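Local coordinates for protein beta-fructofuranosidase, insoluble isoenzyme CWINV1 (Arabidopsis thaliana, PDB 2OXB) that hydrolyses sucrose and 1-kestose, and less readily neokestose and levan, as a cell-wall beta-fructofuranosidase of glycosyl hydrolase family 32, at residues Ala70-Ala82 with Leu93-Asn106. The protein carries 1 engineered substitution. Numbering follows the deposited sequence.
Sequences APFDINGCWSGSA and LYTGIDPKNQQVQN. With FRU (beta-D-fructofuranose), chain B.
Strands 77-81 and 93-97 pair antiparallel as a beta hairpin, their axes 4.6 Å apart at closest, and the register slips by one residue between the Cys77-Gly96 and Gly80-Tyr94 pairs, which marks a beta bulge. Within the bulge Trp78 N donates to Thr95 O (2.8 Å), and beyond it Ser81 and Leu93 exchange two backbone hydrogen bonds. The Trp78 indole lies between Ile97 and the fructose: Ile97 CD1 sits 3.6 Å from the centroid of the five-membered ring and only 10° off its normal, a CH-pi contact, while the fructose O6 lies over the opposite face, 3.3 Å from Trp78 CG. With CG anti to the carbonyl carbon (chi1 -71°), the indole also brings CZ3 within 3.3 Å of Gln103 NE2, ring and amide planes 39° apart; Gln103 OE1 accepts from Phe143 N. Farther along, Asn106 ND2 donates to Phe72 O (2.8 Å) from above the carbonyl plane, and Tyr94 OH reaches the edge of the Phe72 ring and donates a weak hydrogen bond to Asp73 OD1, also salt-bridged to Lys123. In the type I turn Asp73-Gly76, Asn75 N donates to Ile97 O (2.7 Å) in the carbonyl plane and Asn75 ND2 to Asp98 O. Trp78 and Ser79 belong to the substrate site: in this complex one indole face meets an apolar methyl and the other a sugar oxygen, while Ser79 OG, hydrogen-bonded to the active-site Asp19, lies 2.8 Å from the fructose O4.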
loop_
_atom_site.group_PDB
_atom_site.type_symbol
_atom_site.label_atom_id
_atom_site.label_comp_id
_atom_site.label_asym_id
_atom_site.label_seq_id
_atom_site.Cartn_x
_atom_site.Cartn_y
_atom_site.Cartn_z
ATOM N N ALA A 70 2.847 5.869 -30.718
ATOM C CA ALA A 70 4.120 6.418 -31.149
ATOM C C ALA A 70 5.173 5.337 -30.958
ATOM O O ALA A 70 5.010 4.438 -30.130
ATOM C CB ALA A 70 4.474 7.650 -30.325
ATOM N N PRO A 71 6.276 5.417 -31.717
ATOM C CA PRO A 71 7.357 4.435 -31.625
ATOM C C PRO A 71 7.724 4.085 -30.178
ATOM O O PRO A 71 7.500 2.963 -29.722
ATOM C CB PRO A 71 8.506 5.131 -32.349
ATOM C CG PRO A 71 7.806 5.971 -33.365
ATOM C CD PRO A 71 6.672 6.552 -32.575
ATOM N N PHE A 72 8.273 5.081 -29.481
ATOM C CA PHE A 72 8.740 4.976 -28.100
ATOM C C PHE A 72 7.865 4.266 -27.063
ATOM O O PHE A 72 8.243 4.159 -25.897
ATOM C CB PHE A 72 9.129 6.376 -27.591
ATOM C CG PHE A 72 8.028 7.410 -27.685
ATOM C CD1 PHE A 72 6.974 7.427 -26.763
ATOM C CD2 PHE A 72 8.068 8.392 -28.670
ATOM C CE1 PHE A 72 5.973 8.414 -26.816
ATOM C CE2 PHE A 72 7.076 9.379 -28.737
ATOM C CZ PHE A 72 6.028 9.392 -27.808
ATOM N N ASP A 73 6.710 3.760 -27.482
ATOM C CA ASP A 73 5.812 3.053 -26.565
ATOM C C ASP A 73 4.785 2.258 -27.350
ATOM O O ASP A 73 3.736 1.905 -26.821
ATOM C CB ASP A 73 5.063 4.043 -25.672
ATOM C CG ASP A 73 3.970 4.768 -26.417
ATOM O OD1 ASP A 73 2.964 5.132 -25.768
ATOM O OD2 ASP A 73 4.130 4.979 -27.649
ATOM N N ILE A 74 5.098 1.994 -28.611
ATOM C CA ILE A 74 4.207 1.281 -29.508
ATOM C C ILE A 74 3.843 -0.094 -28.944
ATOM O O ILE A 74 2.851 -0.698 -29.344
ATOM C CB ILE A 74 4.882 1.179 -30.931
ATOM C CG1 ILE A 74 3.850 1.399 -32.041
ATOM C CG2 ILE A 74 5.606 -0.161 -31.095
ATOM C CD1 ILE A 74 2.889 0.270 -32.226
ATOM N N ASN A 75 4.622 -0.582 -27.986
ATOM C CA ASN A 75 4.338 -1.899 -27.429
ATOM C C ASN A 75 3.802 -1.936 -25.997
ATOM O O ASN A 75 3.589 -3.014 -25.422
ATOM C CB ASN A 75 5.574 -2.780 -27.572
ATOM C CG ASN A 75 5.686 -3.373 -28.955
ATOM O OD1 ASN A 75 4.947 -4.291 -29.294
ATOM N ND2 ASN A 75 6.587 -2.839 -29.774
ATOM N N GLY A 76 3.553 -0.762 -25.431
ATOM C CA GLY A 76 3.023 -0.714 -24.081
ATOM C C GLY A 76 3.253 0.588 -23.349
ATOM O O GLY A 76 4.216 1.307 -23.603
ATOM N N CYS A 77 2.350 0.899 -22.436
ATOM C CA CYS A 77 2.482 2.110 -21.653
ATOM C C CYS A 77 2.549 1.716 -20.197
ATOM O O CYS A 77 1.528 1.660 -19.504
ATOM C CB CYS A 77 1.303 3.051 -21.888
ATOM S SG CYS A 77 1.534 4.169 -23.250
ATOM N N TRP A 78 3.775 1.439 -19.758
ATOM C CA TRP A 78 4.060 1.021 -18.395
ATOM C C TRP A 78 3.982 2.142 -17.347
ATOM O O TRP A 78 3.870 3.325 -17.674
ATOM C CB TRP A 78 5.431 0.318 -18.365
ATOM C CG TRP A 78 5.412 -1.051 -19.032
ATOM C CD1 TRP A 78 4.470 -1.532 -19.908
ATOM C CD2 TRP A 78 6.350 -2.122 -18.838
ATOM N NE1 TRP A 78 4.762 -2.834 -20.260
ATOM C CE2 TRP A 78 5.908 -3.218 -19.620
ATOM C CE3 TRP A 78 7.514 -2.264 -18.076
ATOM C CZ2 TRP A 78 6.590 -4.430 -19.662
ATOM C CZ3 TRP A 78 8.194 -3.479 -18.117
ATOM C CH2 TRP A 78 7.727 -4.544 -18.907
ATOM N N SER A 79 4.022 1.730 -16.080
ATOM C CA SER A 79 3.954 2.616 -14.921
ATOM C C SER A 79 4.864 3.836 -15.025
ATOM O O SER A 79 5.913 3.796 -15.662
ATOM C CB SER A 79 4.309 1.830 -13.660
ATOM O OG SER A 79 3.766 0.529 -13.725
ATOM N N GLY A 80 4.442 4.920 -14.382
ATOM C CA GLY A 80 5.207 6.152 -14.394
ATOM C C GLY A 80 4.840 6.976 -13.178
ATOM O O GLY A 80 4.250 6.450 -12.228
ATOM N N SER A 81 5.178 8.261 -13.215
ATOM C CA SER A 81 4.906 9.172 -12.112
ATOM C C SER A 81 4.827 10.609 -12.607
ATOM O O SER A 81 5.222 10.918 -13.743
ATOM C CB SER A 81 6.001 9.067 -11.048
ATOM O OG SER A 81 5.843 7.898 -10.245
ATOM N N ALA A 82 4.309 11.492 -11.755
ATOM C CA ALA A 82 4.177 12.901 -12.118
ATOM C C ALA A 82 4.899 13.808 -11.124
ATOM O O ALA A 82 4.714 13.691 -9.916
ATOM C CB ALA A 82 2.692 13.288 -12.209
ATOM N N LEU A 93 6.600 10.952 -16.234
ATOM C CA LEU A 93 7.726 10.134 -16.650
ATOM C C LEU A 93 7.233 8.691 -16.657
ATOM O O LEU A 93 7.012 8.101 -15.603
ATOM C CB LEU A 93 8.897 10.311 -15.676
ATOM C CG LEU A 93 9.769 11.564 -15.866
ATOM C CD1 LEU A 93 8.914 12.812 -15.758
ATOM C CD2 LEU A 93 10.886 11.597 -14.825
ATOM N N TYR A 94 7.018 8.131 -17.844
ATOM C CA TYR A 94 6.544 6.754 -17.926
ATOM C C TYR A 94 7.410 5.911 -18.863
ATOM O O TYR A 94 8.033 6.428 -19.799
ATOM C CB TYR A 94 5.087 6.709 -18.394
ATOM C CG TYR A 94 4.922 6.830 -19.885
ATOM C CD1 TYR A 94 4.834 5.702 -20.693
ATOM C CD2 TYR A 94 4.868 8.076 -20.492
ATOM C CE1 TYR A 94 4.693 5.816 -22.069
ATOM C CE2 TYR A 94 4.730 8.196 -21.864
ATOM C CZ TYR A 94 4.643 7.062 -22.648
ATOM O OH TYR A 94 4.498 7.203 -24.011
ATOM N N THR A 95 7.430 4.609 -18.584
ATOM C CA THR A 95 8.188 3.620 -19.341
ATOM C C THR A 95 7.377 3.051 -20.499
ATOM O O THR A 95 6.377 2.372 -20.291
ATOM C CB THR A 95 8.599 2.408 -18.445
ATOM O OG1 THR A 95 9.188 2.872 -17.223
ATOM C CG2 THR A 95 9.608 1.511 -19.178
ATOM N N GLY A 96 7.817 3.324 -21.721
ATOM C CA GLY A 96 7.136 2.788 -22.885
ATOM C C GLY A 96 7.969 1.666 -23.493
ATOM O O GLY A 96 9.157 1.535 -23.202
ATOM N N ILE A 97 7.360 0.845 -24.336
ATOM C CA ILE A 97 8.095 -0.241 -24.968
ATOM C C ILE A 97 8.152 0.076 -26.459
ATOM O O ILE A 97 7.114 0.108 -27.122
ATOM C CB ILE A 97 7.380 -1.603 -24.764
ATOM C CG1 ILE A 97 6.738 -1.665 -23.375
ATOM C CG2 ILE A 97 8.380 -2.747 -24.939
ATOM C CD1 ILE A 97 7.726 -1.474 -22.221
ATOM N N ASP A 98 9.354 0.321 -26.979
ATOM C CA ASP A 98 9.521 0.650 -28.396
ATOM C C ASP A 98 9.373 -0.569 -29.322
ATOM O O ASP A 98 9.270 -1.710 -28.850
ATOM C CB ASP A 98 10.873 1.334 -28.632
ATOM C CG ASP A 98 12.050 0.512 -28.143
ATOM O OD1 ASP A 98 12.021 -0.730 -28.260
ATOM O OD2 ASP A 98 13.013 1.132 -27.654
ATOM N N PRO A 99 9.372 -0.343 -30.654
ATOM C CA PRO A 99 9.222 -1.432 -31.626
ATOM C C PRO A 99 10.105 -2.653 -31.484
ATOM O O PRO A 99 9.832 -3.688 -32.086
ATOM C CB PRO A 99 9.389 -0.727 -32.969
ATOM C CG PRO A 99 10.169 0.490 -32.643
ATOM C CD PRO A 99 9.568 0.940 -31.350
ATOM N N LYS A 100 11.165 -2.549 -30.701
ATOM C CA LYS A 100 12.029 -3.700 -30.506
ATOM C C LYS A 100 12.024 -4.070 -29.039
ATOM O O LYS A 100 13.074 -4.206 -28.415
ATOM C CB LYS A 100 13.463 -3.417 -30.990
ATOM C CG LYS A 100 14.171 -2.246 -30.319
ATOM C CD LYS A 100 15.632 -2.125 -30.810
ATOM C CE LYS A 100 16.286 -0.788 -30.399
ATOM N NZ LYS A 100 17.711 -0.654 -30.848
ATOM N N ASN A 101 10.825 -4.196 -28.486
ATOM C CA ASN A 101 10.643 -4.575 -27.090
ATOM C C ASN A 101 11.793 -4.278 -26.115
ATOM O O ASN A 101 12.489 -5.194 -25.678
ATOM C CB ASN A 101 10.290 -6.064 -27.041
ATOM C CG ASN A 101 8.829 -6.321 -27.364
ATOM O OD1 ASN A 101 7.956 -6.163 -26.503
ATOM N ND2 ASN A 101 8.550 -6.704 -28.606
ATOM N N GLN A 102 11.993 -3.007 -25.776
ATOM C CA GLN A 102 13.046 -2.624 -24.836
ATOM C C GLN A 102 12.600 -1.412 -24.020
ATOM O O GLN A 102 12.282 -0.354 -24.563
ATOM C CB GLN A 102 14.365 -2.333 -25.572
ATOM C CG GLN A 102 14.622 -0.872 -25.910
ATOM C CD GLN A 102 15.860 -0.671 -26.780
ATOM O OE1 GLN A 102 16.890 -1.314 -26.578
ATOM N NE2 GLN A 102 15.765 0.242 -27.737
ATOM N N GLN A 103 12.569 -1.588 -22.706
ATOM C CA GLN A 103 12.131 -0.546 -21.788
ATOM C C GLN A 103 12.815 0.803 -21.841
ATOM O O GLN A 103 13.887 1.004 -21.254
ATOM C CB GLN A 103 12.186 -1.070 -20.367
ATOM C CG GLN A 103 11.129 -2.085 -20.105
ATOM C CD GLN A 103 11.535 -3.015 -19.022
ATOM O OE1 GLN A 103 12.157 -2.598 -18.044
ATOM N NE2 GLN A 103 11.183 -4.291 -19.167
ATOM N N VAL A 104 12.158 1.732 -22.528
ATOM C CA VAL A 104 12.655 3.091 -22.661
ATOM C C VAL A 104 11.829 4.019 -21.775
ATOM O O VAL A 104 10.719 3.683 -21.370
ATOM C CB VAL A 104 12.564 3.583 -24.124
ATOM C CG1 VAL A 104 13.550 2.831 -24.984
ATOM C CG2 VAL A 104 11.156 3.379 -24.652
ATOM N N GLN A 105 12.392 5.182 -21.477
ATOM C CA GLN A 105 11.735 6.178 -20.649
ATOM C C GLN A 105 11.310 7.356 -21.480
ATOM O O GLN A 105 12.123 7.946 -22.188
ATOM C CB GLN A 105 12.671 6.660 -19.550
ATOM C CG GLN A 105 13.118 5.544 -18.671
ATOM C CD GLN A 105 11.943 4.770 -18.117
ATOM O OE1 GLN A 105 12.073 3.598 -17.770
ATOM N NE2 GLN A 105 10.784 5.425 -18.023
ATOM N N ASN A 106 10.030 7.699 -21.354
ATOM C CA ASN A 106 9.424 8.791 -22.091
ATOM C C ASN A 106 8.784 9.801 -21.174
ATOM O O ASN A 106 8.415 9.467 -20.050
ATOM C CB ASN A 106 8.365 8.226 -23.022
ATOM C CG ASN A 106 8.909 7.116 -23.869
ATOM O OD1 ASN A 106 9.866 7.316 -24.614
ATOM N ND2 ASN A 106 8.321 5.932 -23.754
HETATM C C1 FRU B . 4.305 -4.166 -11.368
HETATM C C2 FRU B . 4.725 -4.189 -12.844
HETATM C C3 FRU B . 5.652 -3.003 -13.178
HETATM C C4 FRU B . 5.325 -2.689 -14.609
HETATM C C5 FRU B . 3.847 -3.073 -14.673
HETATM C C6 FRU B . 3.455 -3.802 -15.943
HETATM O O1 FRU B . 5.412 -4.378 -10.510
HETATM O O2 FRU B . 5.327 -5.423 -13.383
HETATM O O3 FRU B . 7.037 -3.306 -13.037
HETATM O O4 FRU B . 5.520 -1.304 -14.911
HETATM O O5 FRU B . 3.566 -3.946 -13.589
HETATM O O6 FRU B . 3.492 -2.876 -17.015
#